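Local coordinates for chromosome segregation protein smc (Pyrococcus furiosus, PDB 3KTA) that probably serves in chromosome condensation and partitioning, and supplies with this chain the C-terminal part of an ABC-type ATPase domain, at residues F92-A97 against I121-R126; K105-L110 against D127-N132. One frame throughout, in Å; residues are numbered along the deposited sequence.

How the interactions relate
Both interactions are built on the beta-alpha-beta unit of strand 89-93, helix 101-114 and strand 119-123; interaction 2 adds the short helix 127-130 that follows. Interaction 1 is fully buried. It pairs the two strands and adds a polar network of hydroxyl, carboxylate and two waters at their ends. Its Glu94 touches the bound nucleotide analogue. Interaction 2 is partly buried and farther from that site. It packs the two helices through Ala108, Val107 and the long side chain of Met129, with a salt bridge and a water on its open edge. Met129 joins the two. Its CB lies on Asp96 and Thr124 of interaction 1, and its CE reaches Ile95, while its selenium faces helix 101-114 in interaction 2.

Interaction 1. Residues F92-A97 against I121-R126; sequences FDEIDA and IVITLR
Phe92 and Asp93 pair in parallel with Val122 and Ile123, the CA atoms of Asp93 and Ile123 lying 4.7 Å apart. Three backbone hydrogen bonds hold the pair: Phe92 N to Ile121 O, Ile123 N to Phe92 O, and Glu94 N to Ile123 O. On one face of the sheet, CD2 of Phe92 meets CG2 of Val122 at 4.1 Å. On the other face the Asp93 carboxylate lies against Ile123. Asp93 CG is anti to the backbone N (chi1 -166°), which brings it within 3.5 Å of Ile123 CD1. Asp93 OD2 bonds to Ser40 of the neighbouring chain, and the Asp93 side chain is about 4 Å from a bound magnesium ion. Glu94 runs extended beyond CG. Its CG lies 4.1 Å from Ile123 CG2, and its side chain touches the bound bis(adenosine)-5'-pentaphosphate.

Past the strands, Thr124 OG1 donates to Asp96 OD2 at 2.7 Å, and the carboxylate receives it on the syn lone pair of OD2. The same OG1 accepts from Arg126 N at 2.9 Å, an ST turn. Asp96 OD1 accepts from two waters. One, weakly bound to it, also joins Ile95 N and Ile123 O; the other reaches Leu125 N. Both carboxylate oxygens thus have partners, which probably limits the turning of the group. Arg126 lays its CG 3.4 Å from Asp96 OD2, while its guanidinium goes on to a salt bridge with Asp101. A hydrophobic strand that ends at Asp93, with Glu94 right after it, is the Walker B motif of ABC ATPases, and the turn after it begins the D-loop.

Interaction 2. Residues K105-L110 against D127-N132; sequences KRVADL and DVMMAN
Helix 101-114, the crossover helix of a beta-alpha-beta unit, packs here on the short helix 127-130, with Ala108 set against Val128 and Met129. The backbones come close, the CA atoms of Ala108 and Met129 being 5.2 Å apart. Such closeness suits the small alanine. Its CB points at the other helix and lies 3.6 Å from Val128 O. Met129, deposited as selenomethionine, comes in from beside it. With chi1 at 175°, CG stands opposite the backbone N, and bends at chi2 and chi3 turn the end of the chain towards helix 101-114. SE then lies 3.9 Å from Ala108 CB, and CE meets CG1 of Val107 at 4.0 Å. This side of the contact is apolar and buried.

The other side is polar. Lys105 passes its CD 4.1 Å from Val128 O, and its chain, bent at chi2 and chi4, doubles back to its own helix. There NZ makes a salt bridge to Asp109 OD1 at 2.9 Å, one turn on, with a weak second bond to OD2. Asp109 OD1 also accepts from a water that in turn accepts from Asn132 ND2 at 2.8 Å, so a water bridge spans the two segments. Shortening Lys105 to an alanine is likely to leave Asp109 without its charged mate and to strip the cover that CD gives Val128 O.

Asn132 O accepts a hydrogen bond from Lys112 NZ, farther along helix 101-114. Val128 also packs on Asp101 and Val104, and Met129 on Val104 and Ile111. Val107 reaches on to Leu72 and Leu75 of helix 67-84, while Met130 packs on Ala156 and Leu160 of helix 153-164. Helix 127-130 is thus held between helices 101-114 and 153-164.

Interaction 1. Residues F92-A97 against I121-R126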
ATOM      1  N   PHE B  92       2.781   1.299  -0.369  1.00 11.90           N
ATOM      2  CA  PHE B  92       3.068   1.543  -1.776  1.00 11.68           C
ATOM      3  C   PHE B  92       4.438   0.946  -2.081  1.00 13.21           C
ATOM      4  O   PHE B  92       5.435   1.369  -1.508  1.00 14.68           O
ATOM      5  CB  PHE B  92       3.178   3.045  -2.058  1.00 13.48           C
ATOM      6  CG  PHE B  92       1.888   3.821  -1.963  1.00 11.26           C
ATOM      7  CD1 PHE B  92       0.645   3.214  -2.102  1.00 13.33           C
ATOM      8  CD2 PHE B  92       1.943   5.200  -1.789  1.00 15.15           C
ATOM      9  CE1 PHE B  92      -0.530   3.974  -2.040  1.00 14.01           C
ATOM     10  CE2 PHE B  92       0.788   5.972  -1.721  1.00 14.14           C
ATOM     11  CZ  PHE B  92      -0.457   5.365  -1.852  1.00 15.80           C
ATOM     12  N   ASP B  93       4.504   0.002  -3.014  1.00 13.41           N
ATOM     13  CA  ASP B  93       5.780  -0.632  -3.382  1.00 13.65           C
ATOM     14  C   ASP B  93       6.263  -0.204  -4.782  1.00 11.73           C
ATOM     15  O   ASP B  93       5.743  -0.670  -5.793  1.00 12.64           O
ATOM     16  CB  ASP B  93       5.598  -2.147  -3.343  1.00 11.51           C
ATOM     17  CG  ASP B  93       6.916  -2.907  -3.383  1.00 13.74           C
ATOM     18  OD1 ASP B  93       7.965  -2.307  -3.722  0.92 12.35           O
ATOM     19  OD2 ASP B  93       6.889  -4.110  -3.050  1.00 15.33           O
ATOM     20  N   GLU B  94       7.246   0.695  -4.819  1.00 12.95           N
ATOM     21  CA  GLU B  94       7.821   1.204  -6.065  1.00 13.87           C
ATOM     22  C   GLU B  94       6.761   1.721  -7.053  1.00 13.69           C
ATOM     23  O   GLU B  94       6.766   1.399  -8.241  1.00 15.87           O
ATOM     24  CB  GLU B  94       8.803   0.194  -6.679  1.00 14.38           C
ATOM     25  CG  GLU B  94       9.954  -0.111  -5.752  1.00 15.13           C
ATOM     26  CD  GLU B  94      11.062  -0.902  -6.404  1.00 15.27           C
ATOM     27  OE1 GLU B  94      11.543  -1.865  -5.772  1.00 16.07           O
ATOM     28  OE2 GLU B  94      11.482  -0.552  -7.544  1.00 19.36           O
ATOM     29  N   ILE B  95       5.884   2.578  -6.536  1.00 11.25           N
ATOM     30  CA  ILE B  95       4.785   3.143  -7.316  1.00 12.28           C
ATOM     31  C   ILE B  95       5.291   4.247  -8.223  1.00 15.84           C
ATOM     32  O   ILE B  95       4.550   4.732  -9.070  1.00 16.08           O
ATOM     33  CB  ILE B  95       3.646   3.705  -6.432  1.00 15.15           C
ATOM     34  CG1 ILE B  95       4.197   4.722  -5.413  1.00 15.84           C
ATOM     35  CG2 ILE B  95       2.884   2.566  -5.748  1.00 16.60           C
ATOM     36  CD1 ILE B  95       3.252   5.858  -5.095  1.00 20.24           C
ATOM     37  N   ASP B  96       6.551   4.639  -8.025  1.00 15.75           N
ATOM     38  CA  ASP B  96       7.149   5.732  -8.785  1.00 16.07           C
ATOM     39  C   ASP B  96       7.869   5.263 -10.035  1.00 18.78           C
ATOM     40  O   ASP B  96       8.466   6.067 -10.760  1.00 19.92           O
ATOM     41  CB  ASP B  96       8.070   6.596  -7.897  1.00 15.85           C
ATOM     42  CG  ASP B  96       8.842   5.791  -6.848  1.00 16.83           C
ATOM     43  OD1 ASP B  96       8.917   4.559  -6.935  0.73 18.18           O
ATOM     44  OD2 ASP B  96       9.419   6.423  -5.945  0.83 15.99           O
ATOM     45  N   ALA B  97       7.808   3.965 -10.314  1.00 18.21           N
ATOM     46  CA  ALA B  97       8.380   3.460 -11.561  1.00 19.23           C
ATOM     47  C   ALA B  97       7.774   4.185 -12.775  1.00 22.19           C
ATOM     48  O   ALA B  97       6.579   4.492 -12.808  1.00 21.70           O
ATOM     49  CB  ALA B  97       8.168   1.954 -11.682  1.00 22.32           C
ATOM     50  N   ILE B 121       3.537   3.865   4.080  1.00  9.37           N
ATOM     51  CA  ILE B 121       4.771   3.081   4.067  1.00  8.79           C
ATOM     52  C   ILE B 121       5.123   2.877   2.603  1.00 10.97           C
ATOM     53  O   ILE B 121       4.350   2.277   1.848  1.00 11.92           O
ATOM     54  CB  ILE B 121       4.574   1.704   4.740  1.00 10.43           C
ATOM     55  CG1 ILE B 121       4.199   1.895   6.211  1.00 13.08           C
ATOM     56  CG2 ILE B 121       5.840   0.850   4.609  1.00 11.85           C
ATOM     57  CD1 ILE B 121       3.550   0.657   6.821  1.00 14.93           C
ATOM     58  N   VAL B 122       6.275   3.400   2.191  1.00 11.51           N
ATOM     59  CA  VAL B 122       6.577   3.484   0.771  1.00 11.25           C
ATOM     60  C   VAL B 122       7.947   2.884   0.495  1.00 10.96           C
ATOM     61  O   VAL B 122       8.941   3.345   1.035  1.00 12.29           O
ATOM     62  CB  VAL B 122       6.595   4.972   0.318  1.00 11.57           C
ATOM     63  CG1 VAL B 122       6.953   5.084  -1.167  1.00 13.69           C
ATOM     64  CG2 VAL B 122       5.249   5.648   0.595  1.00 12.11           C
ATOM     65  N   ILE B 123       7.988   1.852  -0.346  1.00 11.16           N
ATOM     66  CA  ILE B 123       9.254   1.295  -0.798  1.00 12.46           C
ATOM     67  C   ILE B 123       9.673   2.011  -2.067  1.00 11.70           C
ATOM     68  O   ILE B 123       8.865   2.149  -2.985  1.00 13.55           O
ATOM     69  CB  ILE B 123       9.109  -0.186  -1.120  1.00 10.99           C
ATOM     70  CG1 ILE B 123       8.740  -0.973   0.146  1.00 13.35           C
ATOM     71  CG2 ILE B 123      10.416  -0.704  -1.738  1.00 12.27           C
ATOM     72  CD1 ILE B 123       8.180  -2.371  -0.124  1.00 14.11           C
ATOM     73  N   THR B 124      10.915   2.489  -2.117  1.00 12.27           N
ATOM     74  CA  THR B 124      11.341   3.335  -3.243  1.00 11.41           C
ATOM     75  C   THR B 124      12.852   3.332  -3.444  1.00 12.85           C
ATOM     76  O   THR B 124      13.614   3.147  -2.491  1.00 13.36           O
ATOM     77  CB  THR B 124      10.855   4.789  -3.056  1.00 12.03           C
ATOM     78  OG1 THR B 124      11.236   5.584  -4.191  1.00 12.82           O
ATOM     79  CG2 THR B 124      11.447   5.404  -1.790  1.00 17.42           C
ATOM     80  N   LEU B 125      13.266   3.514  -4.702  1.00 12.70           N
ATOM     81  CA  LEU B 125      14.676   3.667  -5.054  1.00 14.58           C
ATOM     82  C   LEU B 125      14.951   5.123  -5.439  1.00 14.33           C
ATOM     83  O   LEU B 125      16.069   5.465  -5.854  1.00 16.44           O
ATOM     84  CB  LEU B 125      15.032   2.761  -6.240  1.00 14.47           C
ATOM     85  CG  LEU B 125      14.919   1.253  -6.023  1.00 20.93           C
ATOM     86  CD1 LEU B 125      15.510   0.512  -7.209  1.00 19.03           C
ATOM     87  CD2 LEU B 125      15.595   0.855  -4.722  1.00 23.95           C
ATOM     88  N   ARG B 126      13.944   5.983  -5.285  1.00 12.43           N
ATOM     89  CA  ARG B 126      14.030   7.361  -5.783  1.00 13.30           C
ATOM     90  C   ARG B 126      14.293   8.387  -4.682  1.00 14.30           C
ATOM     91  O   ARG B 126      13.464   8.595  -3.767  1.00 13.18           O
ATOM     92  CB  ARG B 126      12.755   7.752  -6.537  1.00 14.36           C
ATOM     93  CG  ARG B 126      12.383   6.787  -7.653  1.00 16.92           C
ATOM     94  CD  ARG B 126      13.364   6.893  -8.841  1.00 17.25           C
ATOM     95  NE  ARG B 126      13.187   8.160  -9.536  1.00 15.87           N
ATOM     96  CZ  ARG B 126      12.245   8.392 -10.450  1.00 19.48           C
ATOM     97  NH1 ARG B 126      11.393   7.434 -10.796  1.00 16.54           N
ATOM     98  NH2 ARG B 126      12.149   9.591 -11.015  1.00 18.45           N
TER
HETATM   99  O   HOH W   1       7.330   4.094  -4.477  1.00 14.00           O
HETATM  100  O   HOH W   2      11.258   3.095  -6.688  1.00 15.91           O

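Interaction 2. Residues K105-L110 against D127-N132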
ATOM      1  N   LYS B 105       8.285  13.994  -7.447  1.00 13.97           N
ATOM      2  CA  LYS B 105       8.244  15.014  -6.399  1.00 13.59           C
ATOM      3  C   LYS B 105       6.813  15.429  -6.065  1.00 12.05           C
ATOM      4  O   LYS B 105       6.478  15.619  -4.891  1.00 14.33           O
ATOM      5  CB  LYS B 105       9.072  16.251  -6.794  1.00 15.12           C
ATOM      6  CG  LYS B 105       9.154  17.364  -5.729  1.00 17.95           C
ATOM      7  CD  LYS B 105       9.647  16.825  -4.388  1.00 18.58           C
ATOM      8  CE  LYS B 105      10.086  17.950  -3.433  1.00 20.98           C
ATOM      9  NZ  LYS B 105       9.094  19.036  -3.283  1.00 18.59           N
ATOM     10  N   ARG B 106       5.977  15.579  -7.088  1.00 13.14           N
ATOM     11  CA  ARG B 106       4.602  16.005  -6.851  1.00 13.28           C
ATOM     12  C   ARG B 106       3.852  14.913  -6.093  1.00 13.97           C
ATOM     13  O   ARG B 106       3.049  15.204  -5.202  1.00 13.47           O
ATOM     14  CB  ARG B 106       3.894  16.398  -8.147  1.00 16.11           C
ATOM     15  CG  ARG B 106       4.446  17.729  -8.686  1.00 16.68           C
ATOM     16  CD  ARG B 106       3.623  18.274  -9.834  1.00 18.78           C
ATOM     17  NE  ARG B 106       3.876  17.553 -11.066  1.00 20.73           N
ATOM     18  CZ  ARG B 106       4.781  17.908 -11.972  1.00 19.85           C
ATOM     19  NH1 ARG B 106       5.543  18.986 -11.779  1.00 20.89           N
ATOM     20  NH2 ARG B 106       4.928  17.177 -13.066  1.00 23.24           N
ATOM     21  N   VAL B 107       4.140  13.663  -6.436  1.00 11.89           N
ATOM     22  CA  VAL B 107       3.538  12.550  -5.687  1.00 11.65           C
ATOM     23  C   VAL B 107       4.013  12.544  -4.228  1.00 12.85           C
ATOM     24  O   VAL B 107       3.205  12.382  -3.296  1.00 12.00           O
ATOM     25  CB  VAL B 107       3.800  11.204  -6.381  1.00 11.22           C
ATOM     26  CG1 VAL B 107       3.361  10.022  -5.494  1.00 11.20           C
ATOM     27  CG2 VAL B 107       3.056  11.178  -7.689  1.00 14.34           C
ATOM     28  N   ALA B 108       5.315  12.735  -4.024  1.00 11.48           N
ATOM     29  CA  ALA B 108       5.887  12.777  -2.690  1.00 11.53           C
ATOM     30  C   ALA B 108       5.294  13.918  -1.851  1.00 14.50           C
ATOM     31  O   ALA B 108       5.024  13.752  -0.657  1.00 12.17           O
ATOM     32  CB  ALA B 108       7.410  12.903  -2.775  1.00 12.73           C
ATOM     33  N   ASP B 109       5.072  15.072  -2.477  1.00 14.79           N
ATOM     34  CA  ASP B 109       4.446  16.189  -1.778  1.00 13.55           C
ATOM     35  C   ASP B 109       3.014  15.844  -1.353  1.00 14.75           C
ATOM     36  O   ASP B 109       2.580  16.224  -0.270  1.00 14.77           O
ATOM     37  CB  ASP B 109       4.420  17.444  -2.650  1.00 15.65           C
ATOM     38  CG  ASP B 109       5.787  18.085  -2.809  1.00 18.95           C
ATOM     39  OD1 ASP B 109       6.762  17.632  -2.174  1.00 21.30           O
ATOM     40  OD2 ASP B 109       5.869  19.059  -3.585  0.95 21.85           O
ATOM     41  N   LEU B 110       2.294  15.128  -2.211  1.00 12.97           N
ATOM     42  CA  LEU B 110       0.922  14.715  -1.905  1.00 14.20           C
ATOM     43  C   LEU B 110       0.924  13.680  -0.768  1.00 15.45           C
ATOM     44  O   LEU B 110       0.061  13.703   0.111  1.00 13.45           O
ATOM     45  CB  LEU B 110       0.267  14.137  -3.164  1.00 16.21           C
ATOM     46  CG  LEU B 110      -1.146  13.564  -3.070  1.00 18.62           C
ATOM     47  CD1 LEU B 110      -2.108  14.598  -2.526  1.00 21.36           C
ATOM     48  CD2 LEU B 110      -1.558  13.091  -4.458  1.00 19.19           C
ATOM     49  N   ASP B 127      15.434   9.068  -4.789  1.00 13.90           N
ATOM     50  CA  ASP B 127      15.759  10.132  -3.855  1.00 15.98           C
ATOM     51  C   ASP B 127      14.660  11.179  -3.685  1.00 14.57           C
ATOM     52  O   ASP B 127      14.381  11.592  -2.562  1.00 13.97           O
ATOM     53  CB  ASP B 127      17.111  10.788  -4.199  1.00 15.79           C
ATOM     54  CG  ASP B 127      17.224  11.216  -5.664  1.00 20.26           C
ATOM     55  OD1 ASP B 127      16.209  11.415  -6.362  1.00 24.23           O
ATOM     56  OD2 ASP B 127      18.375  11.374  -6.122  1.00 30.38           O
ATOM     57  N   VAL B 128      14.027  11.606  -4.782  1.00 13.79           N
ATOM     58  CA  VAL B 128      13.021  12.657  -4.698  1.00 15.95           C
ATOM     59  C   VAL B 128      11.737  12.160  -4.035  1.00 13.63           C
ATOM     60  O   VAL B 128      10.922  12.969  -3.606  1.00 15.72           O
ATOM     61  CB  VAL B 128      12.714  13.293  -6.072  1.00 17.30           C
ATOM     62  CG1 VAL B 128      13.944  13.984  -6.597  1.00 21.50           C
ATOM     63  CG2 VAL B 128      12.277  12.250  -7.058  1.00 15.51           C
HETATM   64  N   MSE B 129      11.566  10.840  -3.962  1.00 13.17           N
HETATM   65  CA  MSE B 129      10.461  10.269  -3.199  1.00 14.40           C
HETATM   66  C   MSE B 129      10.760  10.228  -1.703  1.00 14.63           C
HETATM   67  O   MSE B 129       9.859  10.519  -0.904  1.00 15.84           O
HETATM   68  CB  MSE B 129      10.115   8.847  -3.679  1.00 13.44           C
HETATM   69  CG  MSE B 129       9.033   8.144  -2.826  1.00 13.91           C
HETATM   70 SE   MSE B 129       7.270   8.975  -2.930  0.93 16.49          SE
HETATM   71  CE  MSE B 129       6.626   7.962  -4.452  1.00 17.58           C
HETATM   72  N   MSE B 130      12.008   9.855  -1.368  1.00 16.50           N
HETATM   73  CA  MSE B 130      12.529   9.563  -0.014  1.00 17.78           C
HETATM   74  C   MSE B 130      12.773  10.804   0.856  1.00 14.41           C
HETATM   75  O   MSE B 130      12.670  10.747   2.083  1.00 13.61           O
HETATM   76  CB  MSE B 130      13.868   8.709  -0.118  1.00 20.74           C
HETATM   77  CG  MSE B 130      15.356   9.405   0.175  1.00  0.00           C
HETATM   78 SE   MSE B 130      16.528   7.930   0.626  0.13 27.76          SE
HETATM   79  CE  MSE B 130      15.442   7.194   2.059  0.04 18.24           C
ATOM     80  N   ALA B 131      13.114  11.913   0.211  1.00 13.13           N
ATOM     81  CA  ALA B 131      13.853  12.989   0.875  1.00 15.64           C
ATOM     82  C   ALA B 131      13.182  13.574   2.111  1.00 18.89           C
ATOM     83  O   ALA B 131      13.869  13.937   3.079  1.00 20.73           O
ATOM     84  CB  ALA B 131      14.162  14.095  -0.130  1.00 16.00           C
ATOM     85  N   ASN B 132      11.858  13.696   2.067  1.00 14.15           N
ATOM     86  CA  ASN B 132      11.107  14.273   3.172  1.00 18.38           C
ATOM     87  C   ASN B 132      10.322  13.264   4.001  1.00 15.45           C
ATOM     88  O   ASN B 132       9.384  13.638   4.695  1.00 17.28           O
ATOM     89  CB  ASN B 132      10.154  15.353   2.657  1.00 20.60           C
ATOM     90  CG  ASN B 132      10.888  16.536   2.073  1.00 26.64           C
ATOM     91  OD1 ASN B 132      11.868  17.013   2.647  1.00 30.81           O
ATOM     92  ND2 ASN B 132      10.421  17.019   0.926  1.00 28.45           N
TER
HETATM   93  O   HOH W   3       7.768  16.645   0.134  1.00 30.85           O